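Local coordinates for protein 6-carboxyhexanoate--CoA ligase (Aquifex aeolicus, PDB 5TVA) that is an acid–CoA ligase of the BioW family and binds adenosine monophosphate and coenzyme A, at residues F70-P73 against E74-R77; R125-E128 against D129-R132; T148-L151 against L152-Y156; G155-L158 against R159-D162. All coordinates share one frame; numbering follows the deposited sequence.

Contact 1: F70-P73 against E74-R77; sequences FKSP and EEAR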
loop_
_atom_site.group_PDB
_atom_site.type_symbol
_atom_site.label_atom_id
_atom_site.label_comp_id
_atom_site.label_asym_id
_atom_site.label_seq_id
_atom_site.Cartn_x
_atom_site.Cartn_y
_atom_site.Cartn_z
ATOM N N PHE A 70 -15.812 -14.213 -1.454
ATOM C CA PHE A 70 -16.120 -15.135 -0.375
ATOM C C PHE A 70 -17.360 -14.624 0.335
ATOM O O PHE A 70 -17.820 -13.502 0.104
ATOM C CB PHE A 70 -14.935 -15.282 0.601
ATOM C CG PHE A 70 -13.737 -15.914 -0.027
ATOM C CD1 PHE A 70 -13.626 -17.292 -0.101
ATOM C CD2 PHE A 70 -12.752 -15.133 -0.607
ATOM C CE1 PHE A 70 -12.540 -17.884 -0.714
ATOM C CE2 PHE A 70 -11.665 -15.717 -1.230
ATOM C CZ PHE A 70 -11.561 -17.095 -1.287
ATOM N N LYS A 71 -17.909 -15.455 1.208
ATOM C CA LYS A 71 -19.179 -15.142 1.834
ATOM C C LYS A 71 -19.057 -14.771 3.307
ATOM O O LYS A 71 -20.067 -14.407 3.921
ATOM C CB LYS A 71 -20.143 -16.321 1.633
ATOM C CG LYS A 71 -20.338 -16.674 0.145
ATOM C CD LYS A 71 -20.435 -15.409 -0.707
ATOM C CE LYS A 71 -20.234 -15.687 -2.175
ATOM N NZ LYS A 71 -18.795 -15.577 -2.578
ATOM N N SER A 72 -17.853 -14.824 3.878
ATOM C CA SER A 72 -17.609 -14.293 5.215
ATOM C C SER A 72 -16.155 -13.847 5.322
ATOM O O SER A 72 -15.288 -14.396 4.632
ATOM C CB SER A 72 -17.926 -15.329 6.306
ATOM O OG SER A 72 -17.044 -16.435 6.241
ATOM N N PRO A 73 -15.860 -12.844 6.156
ATOM C CA PRO A 73 -14.450 -12.462 6.361
ATOM C C PRO A 73 -13.576 -13.596 6.873
ATOM O O PRO A 73 -12.396 -13.668 6.500
ATOM C CB PRO A 73 -14.544 -11.310 7.371
ATOM C CG PRO A 73 -15.914 -10.718 7.130
ATOM C CD PRO A 73 -16.797 -11.897 6.789
ATOM N N GLU A 74 -14.119 -14.487 7.709
ATOM C CA GLU A 74 -13.350 -15.640 8.172
ATOM C C GLU A 74 -12.877 -16.491 7.002
ATOM O O GLU A 74 -11.772 -17.049 7.034
ATOM C CB GLU A 74 -14.173 -16.489 9.147
ATOM C CG GLU A 74 -14.755 -15.751 10.362
ATOM C CD GLU A 74 -15.843 -14.731 10.024
ATOM O OE1 GLU A 74 -16.352 -14.735 8.882
ATOM O OE2 GLU A 74 -16.182 -13.911 10.906
ATOM N N GLU A 75 -13.698 -16.601 5.957
ATOM C CA GLU A 75 -13.324 -17.391 4.791
ATOM C C GLU A 75 -12.350 -16.639 3.899
ATOM O O GLU A 75 -11.490 -17.250 3.254
ATOM C CB GLU A 75 -14.573 -17.768 3.999
ATOM C CG GLU A 75 -15.493 -18.728 4.735
ATOM C CD GLU A 75 -16.828 -18.899 4.039
ATOM O OE1 GLU A 75 -17.444 -17.872 3.658
ATOM O OE2 GLU A 75 -17.251 -20.065 3.865
ATOM N N ALA A 76 -12.493 -15.315 3.834
ATOM C CA ALA A 76 -11.570 -14.512 3.048
ATOM C C ALA A 76 -10.192 -14.477 3.698
ATOM O O ALA A 76 -9.167 -14.580 3.012
ATOM C CB ALA A 76 -12.137 -13.103 2.875
ATOM N N ARG A 77 -10.156 -14.360 5.026
ATOM C CA ARG A 77 -8.894 -14.396 5.749
ATOM C C ARG A 77 -8.279 -15.790 5.734
ATOM O O ARG A 77 -7.051 -15.924 5.722
ATOM C CB ARG A 77 -9.110 -13.908 7.177
ATOM C CG ARG A 77 -9.700 -12.515 7.233
ATOM C CD ARG A 77 -9.964 -12.068 8.654
ATOM N NE ARG A 77 -10.420 -10.683 8.691
ATOM C CZ ARG A 77 -10.927 -10.095 9.770
ATOM N NH1 ARG A 77 -11.050 -10.779 10.896
ATOM N NH2 ARG A 77 -11.318 -8.832 9.724
#

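Contact 2: R125-E128 against D129-R132; sequences RLEE and DKER. With COA (coenzyme A), chain D.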
loop_
_atom_site.group_PDB
_atom_site.type_symbol
_atom_site.label_atom_id
_atom_site.label_comp_id
_atom_site.label_asym_id
_atom_site.label_seq_id
_atom_site.Cartn_x
_atom_site.Cartn_y
_atom_site.Cartn_z
ATOM N N ARG A 125 7.098 -8.122 15.198
ATOM C CA ARG A 125 6.979 -6.790 14.615
ATOM C C ARG A 125 8.298 -6.037 14.762
ATOM O O ARG A 125 8.742 -5.790 15.885
ATOM C CB ARG A 125 5.848 -6.027 15.302
ATOM C CG ARG A 125 4.467 -6.595 14.996
ATOM C CD ARG A 125 3.357 -5.840 15.717
ATOM N NE ARG A 125 3.274 -4.431 15.336
ATOM C CZ ARG A 125 2.216 -3.667 15.587
ATOM N NH1 ARG A 125 1.169 -4.188 16.208
ATOM N NH2 ARG A 125 2.188 -2.397 15.200
ATOM N N LEU A 126 8.895 -5.629 13.631
ATOM C CA LEU A 126 10.210 -4.983 13.606
ATOM C C LEU A 126 10.155 -3.462 13.526
ATOM O O LEU A 126 11.185 -2.810 13.754
ATOM C CB LEU A 126 11.033 -5.490 12.416
ATOM C CG LEU A 126 11.142 -7.007 12.232
ATOM C CD1 LEU A 126 11.930 -7.358 10.971
ATOM C CD2 LEU A 126 11.775 -7.662 13.451
ATOM N N GLU A 127 9.009 -2.871 13.180
ATOM C CA GLU A 127 8.945 -1.417 13.158
ATOM C C GLU A 127 9.150 -0.873 14.570
ATOM O O GLU A 127 8.691 -1.460 15.557
ATOM C CB GLU A 127 7.614 -0.934 12.565
ATOM C CG GLU A 127 6.397 -1.097 13.456
ATOM C CD GLU A 127 5.764 -2.472 13.362
ATOM O OE1 GLU A 127 6.320 -3.346 12.650
ATOM O OE2 GLU A 127 4.695 -2.675 13.992
ATOM N N GLU A 128 9.871 0.249 14.661
ATOM C CA GLU A 128 10.187 0.836 15.963
ATOM C C GLU A 128 8.975 1.526 16.561
ATOM O O GLU A 128 8.732 1.439 17.772
ATOM C CB GLU A 128 11.327 1.846 15.821
ATOM C CG GLU A 128 12.689 1.252 15.888
ATOM C CD GLU A 128 12.976 0.713 17.254
ATOM O OE1 GLU A 128 12.611 1.394 18.243
ATOM O OE2 GLU A 128 13.540 -0.396 17.334
ATOM N N ASP A 129 8.228 2.250 15.730
ATOM C CA ASP A 129 7.060 3.008 16.168
ATOM C C ASP A 129 5.833 2.239 15.701
ATOM O O ASP A 129 5.463 2.293 14.527
ATOM C CB ASP A 129 7.086 4.426 15.615
ATOM C CG ASP A 129 5.932 5.266 16.115
ATOM O OD1 ASP A 129 4.888 4.676 16.476
ATOM O OD2 ASP A 129 6.060 6.515 16.132
ATOM N N LYS A 130 5.199 1.531 16.633
ATOM C CA LYS A 130 4.078 0.670 16.298
ATOM C C LYS A 130 2.772 1.442 16.123
ATOM O O LYS A 130 1.784 0.862 15.667
ATOM C CB LYS A 130 3.944 -0.425 17.366
ATOM C CG LYS A 130 5.301 -1.046 17.712
ATOM C CD LYS A 130 5.183 -2.378 18.437
ATOM C CE LYS A 130 6.547 -2.850 18.973
ATOM N NZ LYS A 130 7.613 -2.943 17.916
ATOM N N GLU A 131 2.740 2.728 16.463
ATOM C CA GLU A 131 1.595 3.522 16.052
ATOM C C GLU A 131 1.765 4.033 14.631
ATOM O O GLU A 131 0.800 4.056 13.850
ATOM C CB GLU A 131 1.385 4.695 17.007
ATOM C CG GLU A 131 1.501 4.323 18.468
ATOM C CD GLU A 131 1.284 5.514 19.373
ATOM O OE1 GLU A 131 0.660 6.497 18.912
ATOM O OE2 GLU A 131 1.757 5.475 20.527
ATOM N N ARG A 132 2.999 4.393 14.279
ATOM C CA ARG A 132 3.262 5.046 13.008
ATOM C C ARG A 132 3.491 4.031 11.890
ATOM O O ARG A 132 2.965 4.186 10.777
ATOM C CB ARG A 132 4.463 5.973 13.158
ATOM C CG ARG A 132 4.462 7.088 12.169
ATOM C CD ARG A 132 5.879 7.569 11.776
ATOM N NE ARG A 132 6.176 6.950 10.496
ATOM C CZ ARG A 132 7.091 7.403 9.648
ATOM N NH1 ARG A 132 7.757 8.534 9.912
ATOM N NH2 ARG A 132 7.304 6.763 8.498
HETATM N N1A COA D . -1.644 8.286 6.983
HETATM C C2A COA D . -1.707 8.931 8.158
HETATM N N3A COA D . -0.938 9.980 8.416
HETATM C C4A COA D . -0.043 10.412 7.506
HETATM C C5A COA D . 0.057 9.766 6.272
HETATM C C6A COA D . -0.802 8.662 6.041
HETATM N N6A COA D . -0.714 7.923 4.717
HETATM N N7A COA D . 0.989 10.385 5.543
HETATM C C8A COA D . 1.473 11.376 6.266
HETATM N N9A COA D . 0.837 11.426 7.439
HETATM C C1B COA D . 1.273 12.412 8.470
HETATM C C2B COA D . 0.886 12.570 9.667
HETATM O O2B COA D . 0.704 11.332 10.425
HETATM C C3B COA D . 2.385 13.181 10.097
HETATM O O3B COA D . 3.303 12.056 10.047
HETATM P P3B COA D . 4.058 11.246 11.312
HETATM O O7A COA D . 5.474 11.023 10.876
HETATM O O8A COA D . 4.025 12.002 12.605
HETATM O O9A COA D . 3.429 9.898 11.543
HETATM C C4B COA D . 2.656 14.072 9.185
HETATM O O4B COA D . 1.610 13.859 8.041
HETATM C C5B COA D . 4.129 13.999 8.558
HETATM O O5B COA D . 4.212 12.992 7.608
HETATM P P1A COA D . 5.154 13.055 6.225
HETATM O O1A COA D . 6.090 11.839 6.205
HETATM O O2A COA D . 5.944 14.336 6.102
HETATM O O3A COA D . 4.139 12.894 4.938
HETATM P P2A COA D . 4.397 13.418 3.358
HETATM O O4A COA D . 4.036 14.910 3.340
HETATM O O5A COA D . 5.878 13.307 2.966
HETATM O O6A COA D . 3.377 12.518 2.356
HETATM C CBP COA D . 2.048 10.464 1.526
HETATM C CCP COA D . 3.190 11.072 2.487
HETATM C CDP COA D . 0.650 10.888 2.049
HETATM C CEP COA D . 2.143 11.137 0.140
HETATM C CAP COA D . 2.177 8.845 1.426
HETATM O OAP COA D . 1.319 8.182 2.277
HETATM C C9P COA D . 1.906 8.229 0.024
HETATM O O9P COA D . 2.803 8.037 -0.769
HETATM N N8P COA D . 0.552 7.851 -0.372
HETATM C C7P COA D . 0.260 7.280 -1.726
HETATM C C6P COA D . -0.288 5.862 -1.663
HETATM C C5P COA D . -1.658 5.708 -0.912
HETATM O O5P COA D . -1.841 6.194 0.139
HETATM N N4P COA D . -2.724 4.905 -1.564
HETATM C C3P COA D . -4.071 4.761 -0.876
HETATM C C2P COA D . -4.832 3.610 -1.543
HETATM S S1P COA D . -3.692 2.193 -1.484
#

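Contact 3: T148-L151 against L152-Y156; sequences TEKL and LKEGY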
loop_
_atom_site.group_PDB
_atom_site.type_symbol
_atom_site.label_atom_id
_atom_site.label_comp_id
_atom_site.label_asym_id
_atom_site.label_seq_id
_atom_site.Cartn_x
_atom_site.Cartn_y
_atom_site.Cartn_z
ATOM N N THR A 148 -4.104 4.659 -15.783
ATOM C CA THR A 148 -5.451 4.786 -15.233
ATOM C C THR A 148 -6.524 4.446 -16.267
ATOM O O THR A 148 -7.484 3.732 -15.955
ATOM C CB THR A 148 -5.656 6.201 -14.696
ATOM O OG1 THR A 148 -4.723 6.422 -13.643
ATOM C CG2 THR A 148 -7.081 6.392 -14.171
ATOM N N GLU A 149 -6.389 4.931 -17.503
ATOM C CA GLU A 149 -7.448 4.642 -18.468
ATOM C C GLU A 149 -7.480 3.154 -18.787
ATOM O O GLU A 149 -8.559 2.538 -18.817
ATOM C CB GLU A 149 -7.289 5.473 -19.752
ATOM C CG GLU A 149 -8.534 5.337 -20.717
ATOM C CD GLU A 149 -8.460 6.244 -21.970
ATOM O OE1 GLU A 149 -8.547 7.488 -21.853
ATOM O OE2 GLU A 149 -8.281 5.711 -23.087
ATOM N N LYS A 150 -6.306 2.556 -18.990
ATOM C CA LYS A 150 -6.242 1.134 -19.302
ATOM C C LYS A 150 -6.861 0.302 -18.192
ATOM O O LYS A 150 -7.746 -0.523 -18.445
ATOM C CB LYS A 150 -4.793 0.710 -19.548
ATOM C CG LYS A 150 -4.623 -0.748 -19.949
ATOM C CD LYS A 150 -3.427 -0.900 -20.883
ATOM C CE LYS A 150 -3.442 -2.236 -21.619
ATOM N NZ LYS A 150 -3.262 -3.410 -20.711
ATOM N N LEU A 151 -6.425 0.510 -16.949
ATOM C CA LEU A 151 -6.945 -0.336 -15.880
ATOM C C LEU A 151 -8.429 -0.108 -15.641
ATOM O O LEU A 151 -9.150 -1.061 -15.314
ATOM C CB LEU A 151 -6.156 -0.134 -14.593
ATOM C CG LEU A 151 -4.671 -0.469 -14.778
ATOM C CD1 LEU A 151 -3.902 -0.281 -13.486
ATOM C CD2 LEU A 151 -4.505 -1.886 -15.319
ATOM N N LEU A 152 -8.902 1.134 -15.779
ATOM C CA LEU A 152 -10.331 1.374 -15.612
ATOM C C LEU A 152 -11.127 0.528 -16.600
ATOM O O LEU A 152 -12.078 -0.157 -16.206
ATOM C CB LEU A 152 -10.661 2.867 -15.764
ATOM C CG LEU A 152 -10.234 3.744 -14.570
ATOM C CD1 LEU A 152 -10.403 5.247 -14.808
ATOM C CD2 LEU A 152 -10.944 3.306 -13.286
ATOM N N LYS A 153 -10.689 0.488 -17.866
ATOM C CA LYS A 153 -11.467 -0.210 -18.877
ATOM C C LYS A 153 -11.367 -1.719 -18.727
ATOM O O LYS A 153 -12.274 -2.434 -19.170
ATOM C CB LYS A 153 -11.060 0.229 -20.289
ATOM C CG LYS A 153 -9.929 -0.546 -20.918
ATOM C CD LYS A 153 -9.840 -0.269 -22.429
ATOM C CE LYS A 153 -10.576 -1.334 -23.235
ATOM N NZ LYS A 153 -9.830 -2.634 -23.334
ATOM N N GLU A 154 -10.322 -2.222 -18.081
ATOM C CA GLU A 154 -10.329 -3.637 -17.741
ATOM C C GLU A 154 -11.211 -3.941 -16.537
ATOM O O GLU A 154 -11.331 -5.114 -16.165
ATOM C CB GLU A 154 -8.904 -4.125 -17.499
ATOM C CG GLU A 154 -8.033 -4.169 -18.767
ATOM C CD GLU A 154 -6.553 -4.336 -18.434
ATOM O OE1 GLU A 154 -6.234 -4.469 -17.237
ATOM O OE2 GLU A 154 -5.704 -4.317 -19.357
ATOM N N GLY A 155 -11.848 -2.932 -15.936
ATOM C CA GLY A 155 -12.719 -3.143 -14.787
ATOM C C GLY A 155 -12.097 -2.931 -13.412
ATOM O O GLY A 155 -12.760 -3.205 -12.393
ATOM N N TYR A 156 -10.870 -2.434 -13.334
ATOM C CA TYR A 156 -10.311 -2.112 -12.028
ATOM C C TYR A 156 -10.665 -0.678 -11.618
ATOM O O TYR A 156 -10.809 0.219 -12.458
ATOM C CB TYR A 156 -8.799 -2.338 -12.052
ATOM C CG TYR A 156 -8.449 -3.762 -12.429
ATOM C CD1 TYR A 156 -8.746 -4.809 -11.573
ATOM C CD2 TYR A 156 -7.827 -4.061 -13.640
ATOM C CE1 TYR A 156 -8.429 -6.124 -11.907
ATOM C CE2 TYR A 156 -7.507 -5.378 -13.986
ATOM C CZ TYR A 156 -7.812 -6.400 -13.107
ATOM O OH TYR A 156 -7.499 -7.708 -13.412
#

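Contact 4: G155-L158 against R159-D162; sequences GYTL and RTVD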
loop_
_atom_site.group_PDB
_atom_site.type_symbol
_atom_site.label_atom_id
_atom_site.label_comp_id
_atom_site.label_asym_id
_atom_site.label_seq_id
_atom_site.Cartn_x
_atom_site.Cartn_y
_atom_site.Cartn_z
ATOM N N GLY A 155 -11.848 -2.932 -15.936
ATOM C CA GLY A 155 -12.719 -3.143 -14.787
ATOM C C GLY A 155 -12.097 -2.931 -13.412
ATOM O O GLY A 155 -12.760 -3.205 -12.393
ATOM N N TYR A 156 -10.870 -2.434 -13.334
ATOM C CA TYR A 156 -10.311 -2.112 -12.028
ATOM C C TYR A 156 -10.665 -0.678 -11.618
ATOM O O TYR A 156 -10.809 0.219 -12.458
ATOM C CB TYR A 156 -8.799 -2.338 -12.052
ATOM C CG TYR A 156 -8.449 -3.762 -12.429
ATOM C CD1 TYR A 156 -8.746 -4.809 -11.573
ATOM C CD2 TYR A 156 -7.827 -4.061 -13.640
ATOM C CE1 TYR A 156 -8.429 -6.124 -11.907
ATOM C CE2 TYR A 156 -7.507 -5.378 -13.986
ATOM C CZ TYR A 156 -7.812 -6.400 -13.107
ATOM O OH TYR A 156 -7.499 -7.708 -13.412
ATOM N N THR A 157 -10.832 -0.478 -10.310
ATOM C CA THR A 157 -11.166 0.822 -9.737
ATOM C C THR A 157 -9.917 1.700 -9.537
ATOM O O THR A 157 -8.768 1.248 -9.643
ATOM C CB THR A 157 -11.867 0.631 -8.402
ATOM O OG1 THR A 157 -10.908 0.161 -7.451
ATOM C CG2 THR A 157 -12.994 -0.416 -8.549
ATOM N N LEU A 158 -10.162 2.981 -9.231
ATOM C CA LEU A 158 -9.061 3.901 -8.947
ATOM C C LEU A 158 -8.278 3.483 -7.702
ATOM O O LEU A 158 -7.070 3.728 -7.621
ATOM C CB LEU A 158 -9.585 5.336 -8.792
ATOM C CG LEU A 158 -10.060 6.038 -10.074
ATOM C CD1 LEU A 158 -10.505 7.478 -9.801
ATOM C CD2 LEU A 158 -8.963 6.009 -11.138
ATOM N N ARG A 159 -8.934 2.852 -6.727
ATOM C CA ARG A 159 -8.185 2.327 -5.588
ATOM C C ARG A 159 -7.238 1.220 -6.026
ATOM O O ARG A 159 -6.101 1.129 -5.534
ATOM C CB ARG A 159 -9.133 1.835 -4.501
ATOM C CG ARG A 159 -10.067 2.912 -4.058
ATOM C CD ARG A 159 -10.620 2.658 -2.685
ATOM N NE ARG A 159 -9.597 2.853 -1.668
ATOM C CZ ARG A 159 -9.818 3.449 -0.500
ATOM N NH1 ARG A 159 -11.031 3.931 -0.228
ATOM N NH2 ARG A 159 -8.826 3.578 0.380
ATOM N N THR A 160 -7.673 0.392 -6.978
ATOM C CA THR A 160 -6.778 -0.614 -7.529
ATOM C C THR A 160 -5.576 0.037 -8.197
ATOM O O THR A 160 -4.427 -0.380 -7.986
ATOM C CB THR A 160 -7.529 -1.510 -8.513
ATOM O OG1 THR A 160 -8.584 -2.155 -7.809
ATOM C CG2 THR A 160 -6.593 -2.568 -9.082
ATOM N N VAL A 161 -5.822 1.069 -9.004
ATOM C CA VAL A 161 -4.722 1.762 -9.671
ATOM C C VAL A 161 -3.685 2.215 -8.652
ATOM O O VAL A 161 -2.480 2.016 -8.845
ATOM C CB VAL A 161 -5.264 2.939 -10.506
ATOM C CG1 VAL A 161 -4.128 3.761 -11.089
ATOM C CG2 VAL A 161 -6.197 2.412 -11.622
ATOM N N ASP A 162 -4.142 2.795 -7.535
ATOM C CA ASP A 162 -3.231 3.338 -6.525
ATOM C C ASP A 162 -2.516 2.230 -5.754
ATOM O O ASP A 162 -1.299 2.293 -5.556
ATOM C CB ASP A 162 -4.002 4.222 -5.549
ATOM C CG ASP A 162 -4.367 5.560 -6.135
ATOM O OD1 ASP A 162 -3.803 5.931 -7.196
ATOM O OD2 ASP A 162 -5.242 6.223 -5.528
#

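Contact 1: F70-P73 against E74-R77
Two torsions bring Ser72 and Glu75 together at the start of a helix. Ser72 OG stands between its own backbone N and carbonyl carbon, at chi1 66°, which sets the hydroxyl against Glu75. Glu75 CG lies beside its backbone N (chi1 -67°), and the extended chain carries the carboxylate back to the serine. Ser72 is the N-cap. Its OG accepts from Glu75 N in a weak bond of 3.4 Å. The same OG donates weakly to Glu75 OE1 at 3.0 Å. Glu75 OE1 also lies 3.1 Å from Ser72 N, but the angle is poor. The reciprocal backbone bond of a full capping box is therefore not made. Ser72 O takes a sound bond from Ala76 N at 3.0 Å, and Glu75 N adds a weak one. The next bond of the helix runs from Arg77 N to Pro73 O at 2.8 Å, and it is nearly straight at 167°. The proline ring fits at the first helical residue, where its nitrogen has no hydrogen to offer. Pro73 CB also lies over one face of the Arg77 guanidinium. Phe70 packs on the first helical turn. Glu75 O sits above one face of its ring, 4.0 Å from Phe70 CD1 and toward the rim. Phe70 CD2 packs on Ala76 CB at 4.1 Å. The Phe70 ring also meets that of Phe79. Arg77 NH2 bonds to Leu205 O, and its chain touches helix 91-102. The whole cap joins strand 65-69, an outermost strand of the mixed sheet, to helix 73-85.

Contact 2: R125-E128 against D129-R132
Arg125 turns its guanidinium edge to Glu127 and lays one face under Lys130. Its NE meets Glu127 OE2 at 2.6 Å, on the syn side of the carboxylate. Its NH2 reaches the same oxygen at 2.8 Å, and OE2 thus accepts from both nitrogens. A bend at chi3 (61°) brings the group round side-on. Lys130 CD lies over the guanidinium face, and Lys130 CB is 3.4 Å from Arg125 NH2. Arg125 NH1 bonds to Ala105 O. Leu126 pairs through its backbone with Leu117 of strand 116-119. Glu127 gives its other carboxylate oxygen, OE1, to Leu117 N. Its carbonyl O takes Lys130 NZ at 3.0 Å, almost exactly in line with the C=O bond. The lysine is thus curled back over the turn. The two positive side chains lie close, and the carboxylate of Glu127 probably eases their repulsion. After Glu128, Asp129 opens an Asx turn that is also an Asx motif. Asp129 OD1 accepts from Glu131 N at 2.9 Å. It also accepts from Arg132 N, at the same length but from above the carboxylate plane. Arg132, held in this turn, belongs to the coenzyme A pocket. Arg132 CG is 3.1 Å from coenzyme A O9A, a phosphate oxygen. Arg132 NH1 is 3.5 Å from coenzyme A O7A, an oxygen oblique to the guanidinium.

Contact 3: T148-L151 against L152-Y156
This is a helix C-terminus closed by a Schellman motif, where Leu151 meets Tyr156 at the end of helix 144-153. It lies at the surface of the chain. Tyr156 N bonds back to Leu151 O at 3.0 Å. Inside that loop, Gly155 N bonds to Leu152 O at 2.8 Å. Gly155 has a positive phi of 96°. With no side chain, it can turn there without colliding with the carbonyl O of Glu154. Before the cap, regular helical bonds run from Leu152 N, Lys153 N and Glu154 N to Thr148 O, Glu149 O and Lys150 O. On the outer face Lys150 crosses over to Glu154. Its CG is anti to the backbone N (chi1 -177°), and bends at chi2 and chi4 bring the amine round. Lys150 NZ then meets Glu154 OE2 at 2.9 Å, nearly along the C-O bond, in a salt bridge. Leu151 CD2 lies 3.7 Å from the other carboxylate oxygen, Glu154 OE1. On another side, Thr148 CG2 and Leu152 CD1 pack side by side at 3.6 Å. Thr148 OG1 bonds to Arg144 O. The capping bonds satisfy the Leu151 and Leu152 carbonyls, while water probably weakens the salt bridge between exposed residues.

Contact 4: G155-L158 against R159-D162
The shortest sound polar bond here runs from Val161 N to Thr157 O, at 3.0 Å. It is the first regular bond of helix 158-173, and the donor lies in the carbonyl plane. Thr157 is the N-cap of that helix. With chi1 at 71°, its OG1 sits between its own backbone N and carbonyl carbon, within range of the amide of Thr160. There it accepts from Thr160 N at 3.3 Å, with a fairly straight N-H...O angle of 160°. The Thr157 and Thr160 side chains cross at about a right angle. Asp162 N follows with a bond to Leu158 O at 3.1 Å. One apolar contact backs the cap. Thr160 CG2 reaches Tyr156 CB at 3.7 Å and lies oblique to the tyrosine ring. Val161 CG2 makes a close methyl-carbonyl contact with Thr157 O, 3.4 Å away. The chain thus leaves the preceding turn at Gly155 and starts a new helix within three residues. Two side chains near the helix start lie close to the ligands. Arg159 belongs to the adenosine monophosphate pocket. Its guanidinium makes a cation-pi contact with Tyr187, and its NH2 forms a long, weak ion pair with the phosphate oxygen O3P. Asp162 makes salt bridges with Arg144 and Arg39, and its side chain comes to about 4 Å from coenzyme A. Arg144 and Arg39 would probably offset the charge of Asp162, each holding one carboxylate oxygen.

Overall arrangement
All four contacts are local and come in chain order. Contacts 3 and 4 share Gly155 and Tyr156, and their centres are 7 Å apart. There helix 144-153 ends and helix 158-173 begins. The two helices pack through Thr148, Leu151 and Leu152 against Leu158 and Val161. Contact 1 touches none of the others; its centre is about 22 Å from that of contact 4. It starts helix 73-85 after the edge of the mixed sheet. Contact 2 follows strand 116-119 of that sheet. The centres of contacts 2 and 3 are about 35 Å apart. Arg132 lies at coenzyme A and Arg159 at adenosine monophosphate, in contacts on opposite sides of the chain's centre.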